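Side-chain contacts in Xaa-Pro Dipeptidase (Alteromonas macleodii, PDB 2QS8), which probably removes C-terminal residues from dipeptides or short peptides as a metal-dependent carboxypeptidase of the amidohydrolase superfamily: residues His98-Val101 and Thr102-Ser105; Arg183-Lys187 and Asp188-Gly192; Ala263-Leu266 and Met267-Asn270. One frame throughout, in Å; residues are numbered along the deposited sequence.

Interaction 1: His98-Val101 and Thr102-Ser105; sequences HAYV and TFKS
Thr102 and His98 meet on the packed side of this helix turn. The hydroxyl OG1 of Thr102 donates to His98 O at 2.8 Å. The backbone N of Thr102 donates to the same oxygen at 3.2 Å. The two donors arrive from opposite faces of the carbonyl plane, so His98 O is gripped twice. The hydroxyl can fold back because OG1 stands beside its own backbone N, anti to the carbonyl carbon (chi1 -63°). The buried side chain of Thr102 also rests on Phe72 and Phe107. His98 bonds through ND1 to Gly73 N and stacks its ring on His334.

All this belongs to the last turns of helix 88-104, which leads into strand 107-112 of the TIM-barrel fold. Phe103 packs on Val403 and Lys405 and meets Tyr410 edge-to-face. Its CD2 lies 4.4 Å from Tyr100 CD1, and Tyr100 comes in at the edge of the Phe103 ring.

Ser105 follows the last of these turns. Its OG donates to Thr102 O at 2.8 Å, while the backbone bond from Ser105 N to Val101 O is weak.

The outer side is looser. There the side chains of Tyr100 and Lys104 come no closer than 4.4 Å, between Tyr100 CE2 and Lys104 CD. The lysine chain runs on extended and is exposed. Both side chains also touch Glu411.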
loop_
_atom_site.group_PDB
_atom_site.type_symbol
_atom_site.label_atom_id
_atom_site.label_comp_id
_atom_site.label_asym_id
_atom_site.label_seq_id
_atom_site.Cartn_x
_atom_site.Cartn_y
_atom_site.Cartn_z
ATOM N N HIS A 98 -1.510 40.021 3.386
ATOM C CA HIS A 98 -0.291 39.594 4.037
ATOM C C HIS A 98 0.886 39.737 3.080
ATOM O O HIS A 98 1.959 40.190 3.471
ATOM C CB HIS A 98 -0.412 38.140 4.486
ATOM C CG HIS A 98 -1.436 37.925 5.559
ATOM N ND1 HIS A 98 -1.930 36.673 5.869
ATOM C CD2 HIS A 98 -2.016 38.786 6.420
ATOM C CE1 HIS A 98 -2.774 36.781 6.880
ATOM N NE2 HIS A 98 -2.847 38.048 7.236
ATOM N N ALA A 99 0.673 39.356 1.828
ATOM C CA ALA A 99 1.725 39.424 0.829
ATOM C C ALA A 99 2.082 40.861 0.508
ATOM O O ALA A 99 3.250 41.209 0.401
ATOM C CB ALA A 99 1.288 38.708 -0.441
ATOM N N TYR A 100 1.067 41.697 0.350
ATOM C CA TYR A 100 1.310 43.084 0.026
ATOM C C TYR A 100 2.095 43.842 1.108
ATOM O O TYR A 100 3.035 44.576 0.784
ATOM C CB TYR A 100 -0.000 43.809 -0.260
ATOM C CG TYR A 100 0.239 45.208 -0.737
ATOM C CD1 TYR A 100 0.900 45.444 -1.944
ATOM C CD2 TYR A 100 -0.115 46.303 0.050
ATOM C CE1 TYR A 100 1.208 46.740 -2.353
ATOM C CE2 TYR A 100 0.190 47.604 -0.348
ATOM C CZ TYR A 100 0.852 47.814 -1.548
ATOM O OH TYR A 100 1.154 49.095 -1.943
ATOM N N VAL A 101 1.728 43.674 2.376
ATOM C CA VAL A 101 2.446 44.375 3.431
ATOM C C VAL A 101 3.886 43.876 3.560
ATOM O O VAL A 101 4.778 44.628 3.955
ATOM C CB VAL A 101 1.745 44.238 4.819
ATOM C CG1 VAL A 101 0.314 44.754 4.739
ATOM C CG2 VAL A 101 1.777 42.792 5.290
ATOM N N THR A 102 4.107 42.609 3.224
ATOM C CA THR A 102 5.435 42.023 3.306
ATOM C C THR A 102 6.290 42.583 2.178
ATOM O O THR A 102 7.471 42.880 2.354
ATOM C CB THR A 102 5.368 40.486 3.188
ATOM O OG1 THR A 102 4.619 39.944 4.287
ATOM C CG2 THR A 102 6.770 39.893 3.203
ATOM N N PHE A 103 5.660 42.723 1.023
ATOM C CA PHE A 103 6.290 43.238 -0.178
ATOM C C PHE A 103 6.633 44.704 0.044
ATOM O O PHE A 103 7.745 45.137 -0.239
ATOM C CB PHE A 103 5.320 43.059 -1.358
ATOM C CG PHE A 103 5.797 43.653 -2.654
ATOM C CD1 PHE A 103 6.996 43.251 -3.228
ATOM C CD2 PHE A 103 5.020 44.591 -3.319
ATOM C CE1 PHE A 103 7.414 43.776 -4.456
ATOM C CE2 PHE A 103 5.428 45.119 -4.543
ATOM C CZ PHE A 103 6.628 44.712 -5.112
ATOM N N LYS A 104 5.676 45.452 0.580
ATOM C CA LYS A 104 5.866 46.869 0.846
ATOM C C LYS A 104 6.939 47.128 1.901
ATOM O O LYS A 104 7.516 48.206 1.945
ATOM C CB LYS A 104 4.540 47.486 1.278
ATOM C CG LYS A 104 4.619 48.932 1.751
ATOM C CD LYS A 104 3.266 49.400 2.298
ATOM C CE LYS A 104 3.332 50.807 2.887
ATOM N NZ LYS A 104 2.020 51.225 3.489
ATOM N N SER A 105 7.219 46.147 2.750
ATOM C CA SER A 105 8.239 46.333 3.776
ATOM C C SER A 105 9.653 46.070 3.227
ATOM O O SER A 105 10.644 46.169 3.954
ATOM C CB SER A 105 7.964 45.424 4.978
ATOM O OG SER A 105 8.331 44.079 4.719
#

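Interaction 2: Arg183-Lys187 and Asp188-Gly192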
loop_
_atom_site.group_PDB
_atom_site.type_symbol
_atom_site.label_atom_id
_atom_site.label_comp_id
_atom_site.label_asym_id
_atom_site.label_seq_id
_atom_site.Cartn_x
_atom_site.Cartn_y
_atom_site.Cartn_z
ATOM N N ARG A 183 4.353 14.034 -5.569
ATOM C CA ARG A 183 3.798 14.220 -6.894
ATOM C C ARG A 183 2.510 15.052 -6.868
ATOM O O ARG A 183 2.252 15.818 -7.800
ATOM C CB ARG A 183 3.570 12.862 -7.559
ATOM C CG ARG A 183 4.880 12.219 -8.049
ATOM C CD ARG A 183 4.704 10.769 -8.483
ATOM N NE ARG A 183 5.927 10.204 -9.046
ATOM C CZ ARG A 183 6.260 8.918 -8.964
ATOM N NH1 ARG A 183 5.463 8.055 -8.342
ATOM N NH2 ARG A 183 7.386 8.488 -9.495
ATOM N N GLN A 184 1.715 14.922 -5.798
ATOM C CA GLN A 184 0.483 15.699 -5.685
ATOM C C GLN A 184 0.808 17.189 -5.587
ATOM O O GLN A 184 0.086 18.028 -6.123
ATOM C CB GLN A 184 -0.322 15.288 -4.445
ATOM C CG GLN A 184 -1.663 15.986 -4.330
ATOM C CD GLN A 184 -2.565 15.682 -5.512
ATOM O OE1 GLN A 184 -2.612 14.549 -5.994
ATOM N NE2 GLN A 184 -3.296 16.692 -5.980
ATOM N N ARG A 185 1.894 17.515 -4.892
ATOM C CA ARG A 185 2.283 18.913 -4.766
ATOM C C ARG A 185 2.717 19.428 -6.142
ATOM O O ARG A 185 2.455 20.573 -6.491
ATOM C CB ARG A 185 3.394 19.066 -3.724
ATOM C CG ARG A 185 2.929 19.747 -2.432
ATOM C CD ARG A 185 1.435 19.530 -2.161
ATOM N NE ARG A 185 1.174 18.235 -1.564
ATOM C CZ ARG A 185 -0.023 17.680 -1.439
ATOM N NH1 ARG A 185 -1.113 18.292 -1.871
ATOM N NH2 ARG A 185 -0.119 16.489 -0.870
ATOM N N TYR A 186 3.376 18.571 -6.914
ATOM C CA TYR A 186 3.781 18.939 -8.266
ATOM C C TYR A 186 2.498 19.184 -9.081
ATOM O O TYR A 186 2.403 20.127 -9.867
ATOM C CB TYR A 186 4.571 17.790 -8.917
ATOM C CG TYR A 186 4.590 17.822 -10.423
ATOM C CD1 TYR A 186 5.332 18.784 -11.119
ATOM C CD2 TYR A 186 3.858 16.898 -11.162
ATOM C CE1 TYR A 186 5.342 18.816 -12.518
ATOM C CE2 TYR A 186 3.859 16.919 -12.553
ATOM C CZ TYR A 186 4.603 17.878 -13.226
ATOM O OH TYR A 186 4.612 17.884 -14.599
ATOM N N LYS A 187 1.519 18.316 -8.859
ATOM C CA LYS A 187 0.249 18.391 -9.563
ATOM C C LYS A 187 -0.499 19.668 -9.201
ATOM O O LYS A 187 -1.071 20.297 -10.074
ATOM C CB LYS A 187 -0.599 17.149 -9.238
ATOM C CG LYS A 187 -1.902 16.994 -10.022
ATOM C CD LYS A 187 -2.545 15.626 -9.720
ATOM C CE LYS A 187 -3.892 15.480 -10.412
ATOM N NZ LYS A 187 -4.366 14.081 -10.368
ATOM N N ASP A 188 -0.476 20.056 -7.925
ATOM C CA ASP A 188 -1.165 21.265 -7.495
ATOM C C ASP A 188 -0.505 22.536 -8.047
ATOM O O ASP A 188 -1.140 23.585 -8.106
ATOM C CB ASP A 188 -1.211 21.366 -5.969
ATOM C CG ASP A 188 -2.016 20.248 -5.322
ATOM O OD1 ASP A 188 -2.994 19.760 -5.933
ATOM O OD2 ASP A 188 -1.675 19.875 -4.187
ATOM N N GLY A 189 0.766 22.428 -8.436
ATOM C CA GLY A 189 1.487 23.571 -8.970
ATOM C C GLY A 189 2.592 24.119 -8.072
ATOM O O GLY A 189 3.063 25.224 -8.298
ATOM N N ALA A 190 3.017 23.359 -7.065
ATOM C CA ALA A 190 4.073 23.820 -6.152
ATOM C C ALA A 190 5.474 23.897 -6.782
ATOM O O ALA A 190 5.795 23.135 -7.694
ATOM C CB ALA A 190 4.121 22.919 -4.927
ATOM N N ASP A 191 6.298 24.817 -6.290
ATOM C CA ASP A 191 7.673 24.985 -6.776
ATOM C C ASP A 191 8.591 24.068 -5.983
ATOM O O ASP A 191 9.624 23.622 -6.481
ATOM C CB ASP A 191 8.173 26.425 -6.585
ATOM C CG ASP A 191 7.320 27.448 -7.295
ATOM O OD1 ASP A 191 6.563 28.177 -6.613
ATOM O OD2 ASP A 191 7.415 27.518 -8.537
ATOM N N GLY A 192 8.208 23.798 -4.738
ATOM C CA GLY A 192 9.011 22.945 -3.884
ATOM C C GLY A 192 8.214 22.116 -2.897
ATOM O O GLY A 192 6.980 22.089 -2.917
HETATM O O HOH W 1 4.596 22.184 -9.899
#
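One carboxylate, that of Asp188, is shared between two side chains of the preceding turn, Gln184 and Arg185. The setting is the C-terminal end of helix 175-188, closed by a Schellman motif in the TIM-barrel fold before strand 192-196. Gly189 has positive phi (110°) and is its C-prime residue. At these angles a CB would jam against the carbonyl oxygen of Asp188. Ala190 N bonds Arg185 O at 2.9 Å, and Gly189 N makes a weak bond to Tyr186 O. Ala190 CB packs against Arg185 CB at 4.1 Å.

Asp188 CG stands beside its own backbone N (chi1 -64°), which turns the carboxylate back along the helix. Gln184 NE2 donates to Asp188 OD1 at 3.1 Å. It comes from above the carboxylate plane, and the amide and carboxylate planes lie 57° apart. Arg185 runs alongside Asp188, its chain bent at chi2 and chi3. Its NH1 forms a salt bridge to Asp188 OD2 at 2.9 Å, nearly in line with the C-O bond. With an alanine here instead of Asp188, the Arg185 guanidinium would probably lose its local countercharge and Gln184 NE2 one acceptor.

Arg185 and Gln184 have further partners. Arg185 NH2 bonds Glu168 O, and Gln184 NE2 bonds Tyr162 of the second subunit. Lys187 takes no part in the carboxylate cluster, but its NZ reaches Asp152 and Thr154 of the second subunit, so the side bearing Gln184 and Lys187 lies at the subunit interface. Beyond the helix end, one water donates to Tyr186 O at 3.0 Å and to Ala190 O at 2.7 Å.

Interaction 3: Ala263-Leu266 and Met267-Asn270; sequences AMDL and MIEN
Asn270 and Leu266 make the side-chain hydrogen bond of this contact. ND2 of Asn270 donates to Leu266 O at 2.8 Å, from above the carbonyl plane. The backbone N of Asn270 donates to the same oxygen at 2.9 Å, from the opposite face. The amide can reach back because CG lies anti to the carbonyl carbon (chi1 -67°), which keeps it over the preceding turn.

The backbone bonds are those of a regular alpha helix. Met267 N bonds Ala263 O, Ile268 N bonds Met264 O, and Glu269 N bonds Asp265 O at 2.9 Å.

Carbon-to-oxygen contacts run along the helix. Ile268 CG1 lies 3.2 Å from Met264 O, and its CD1 reaches to 4.3 Å from Asp265 OD1, on an exposed flank. Met267, a selenomethionine, sets CG against Ala263 O at 3.4 Å.

The charged group is small: Asp265 has a long, weak ion pair with Lys319.

Apolar packing joins the helix to its surroundings. The Met267 chain bends at chi3 and leads off to Met242, Ile246 and Val321. Met264, also selenomethionine, packs on Met259 and Val321. Leu266 leans on Ile246 of helix 239-248.

Met267 and Met264 are thus buried, whereas Ile268, Glu269 and Asn270 are exposed. Such a two-sided helix links parallel strands 252-253 and 273-275, in a beta-alpha-beta unit of the TIM barrel.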
loop_
_atom_site.group_PDB
_atom_site.type_symbol
_atom_site.label_atom_id
_atom_site.label_comp_id
_atom_site.label_asym_id
_atom_site.label_seq_id
_atom_site.Cartn_x
_atom_site.Cartn_y
_atom_site.Cartn_z
ATOM N N ALA A 263 24.844 17.260 13.961
ATOM C CA ALA A 263 23.959 17.780 12.931
ATOM C C ALA A 263 24.616 18.956 12.225
ATOM O O ALA A 263 24.475 19.109 11.021
ATOM C CB ALA A 263 22.630 18.210 13.539
HETATM N N MSE A 264 25.339 19.774 12.983
HETATM C CA MSE A 264 26.011 20.926 12.419
HETATM C C MSE A 264 27.078 20.546 11.412
HETATM O O MSE A 264 27.128 21.122 10.332
HETATM C CB MSE A 264 26.601 21.770 13.532
HETATM C CG MSE A 264 25.527 22.365 14.412
HETATM SE SE MSE A 264 26.197 23.764 15.637
HETATM C CE MSE A 264 26.711 22.726 17.194
ATOM N N ASP A 265 27.920 19.572 11.749
ATOM C CA ASP A 265 28.952 19.135 10.819
ATOM C C ASP A 265 28.312 18.470 9.599
ATOM O O ASP A 265 28.804 18.598 8.479
ATOM C CB ASP A 265 29.925 18.165 11.495
ATOM C CG ASP A 265 30.801 18.851 12.535
ATOM O OD1 ASP A 265 31.274 19.972 12.259
ATOM O OD2 ASP A 265 31.031 18.272 13.618
ATOM N N LEU A 266 27.220 17.751 9.815
ATOM C CA LEU A 266 26.534 17.110 8.704
ATOM C C LEU A 266 26.016 18.178 7.750
ATOM O O LEU A 266 26.150 18.049 6.541
ATOM C CB LEU A 266 25.374 16.251 9.211
ATOM C CG LEU A 266 25.779 14.897 9.795
ATOM C CD1 LEU A 266 24.581 14.242 10.459
ATOM C CD2 LEU A 266 26.331 14.005 8.681
HETATM N N MSE A 267 25.431 19.243 8.291
HETATM C CA MSE A 267 24.912 20.310 7.445
HETATM C C MSE A 267 26.008 21.018 6.664
HETATM O O MSE A 267 25.802 21.423 5.520
HETATM C CB MSE A 267 24.147 21.317 8.287
HETATM C CG MSE A 267 22.782 20.828 8.689
HETATM SE SE MSE A 267 21.911 22.207 9.764
HETATM C CE MSE A 267 21.286 23.426 8.338
ATOM N N ILE A 268 27.175 21.151 7.282
ATOM C CA ILE A 268 28.302 21.787 6.625
ATOM C C ILE A 268 28.811 20.888 5.501
ATOM O O ILE A 268 29.099 21.354 4.405
ATOM C CB ILE A 268 29.447 22.048 7.622
ATOM C CG1 ILE A 268 28.987 23.071 8.662
ATOM C CG2 ILE A 268 30.677 22.559 6.887
ATOM C CD1 ILE A 268 29.956 23.269 9.796
ATOM N N GLU A 269 28.908 19.596 5.781
ATOM C CA GLU A 269 29.390 18.632 4.796
ATOM C C GLU A 269 28.474 18.489 3.588
ATOM O O GLU A 269 28.941 18.299 2.468
ATOM C CB GLU A 269 29.556 17.269 5.456
ATOM C CG GLU A 269 30.136 16.194 4.561
ATOM C CD GLU A 269 29.943 14.799 5.144
ATOM O OE1 GLU A 269 30.240 14.602 6.346
ATOM O OE2 GLU A 269 29.496 13.897 4.400
ATOM N N ASN A 270 27.167 18.565 3.825
ATOM C CA ASN A 270 26.178 18.424 2.763
ATOM C C ASN A 270 25.767 19.770 2.163
ATOM O O ASN A 270 25.021 19.816 1.193
ATOM C CB ASN A 270 24.934 17.698 3.296
ATOM C CG ASN A 270 25.206 16.241 3.654
ATOM O OD1 ASN A 270 25.436 15.407 2.782
ATOM N ND2 ASN A 270 25.182 15.936 4.944
#

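The three contacts are local, belong to separate helices and do not touch. Interactions 1 and 3 lie along helices or at their last turn; interaction 2 is a helix end and the loop after it. Interactions 1 and 3 lie on opposite sides of the chain's centre, with centres 34 Å apart. All are partly buried, interaction 3 being the most exposed and interaction 2 the least. In interactions 1 and 3 a side chain adds a second donor to a carbonyl that also takes a backbone bond, a hydroxyl in one and an amide in the other. Interaction 2 adds a salt bridge and a Schellman cap, and it alone is touched by another subunit. Interaction 1 packs on the C-terminal strands, interaction 3 on a neighbouring helix.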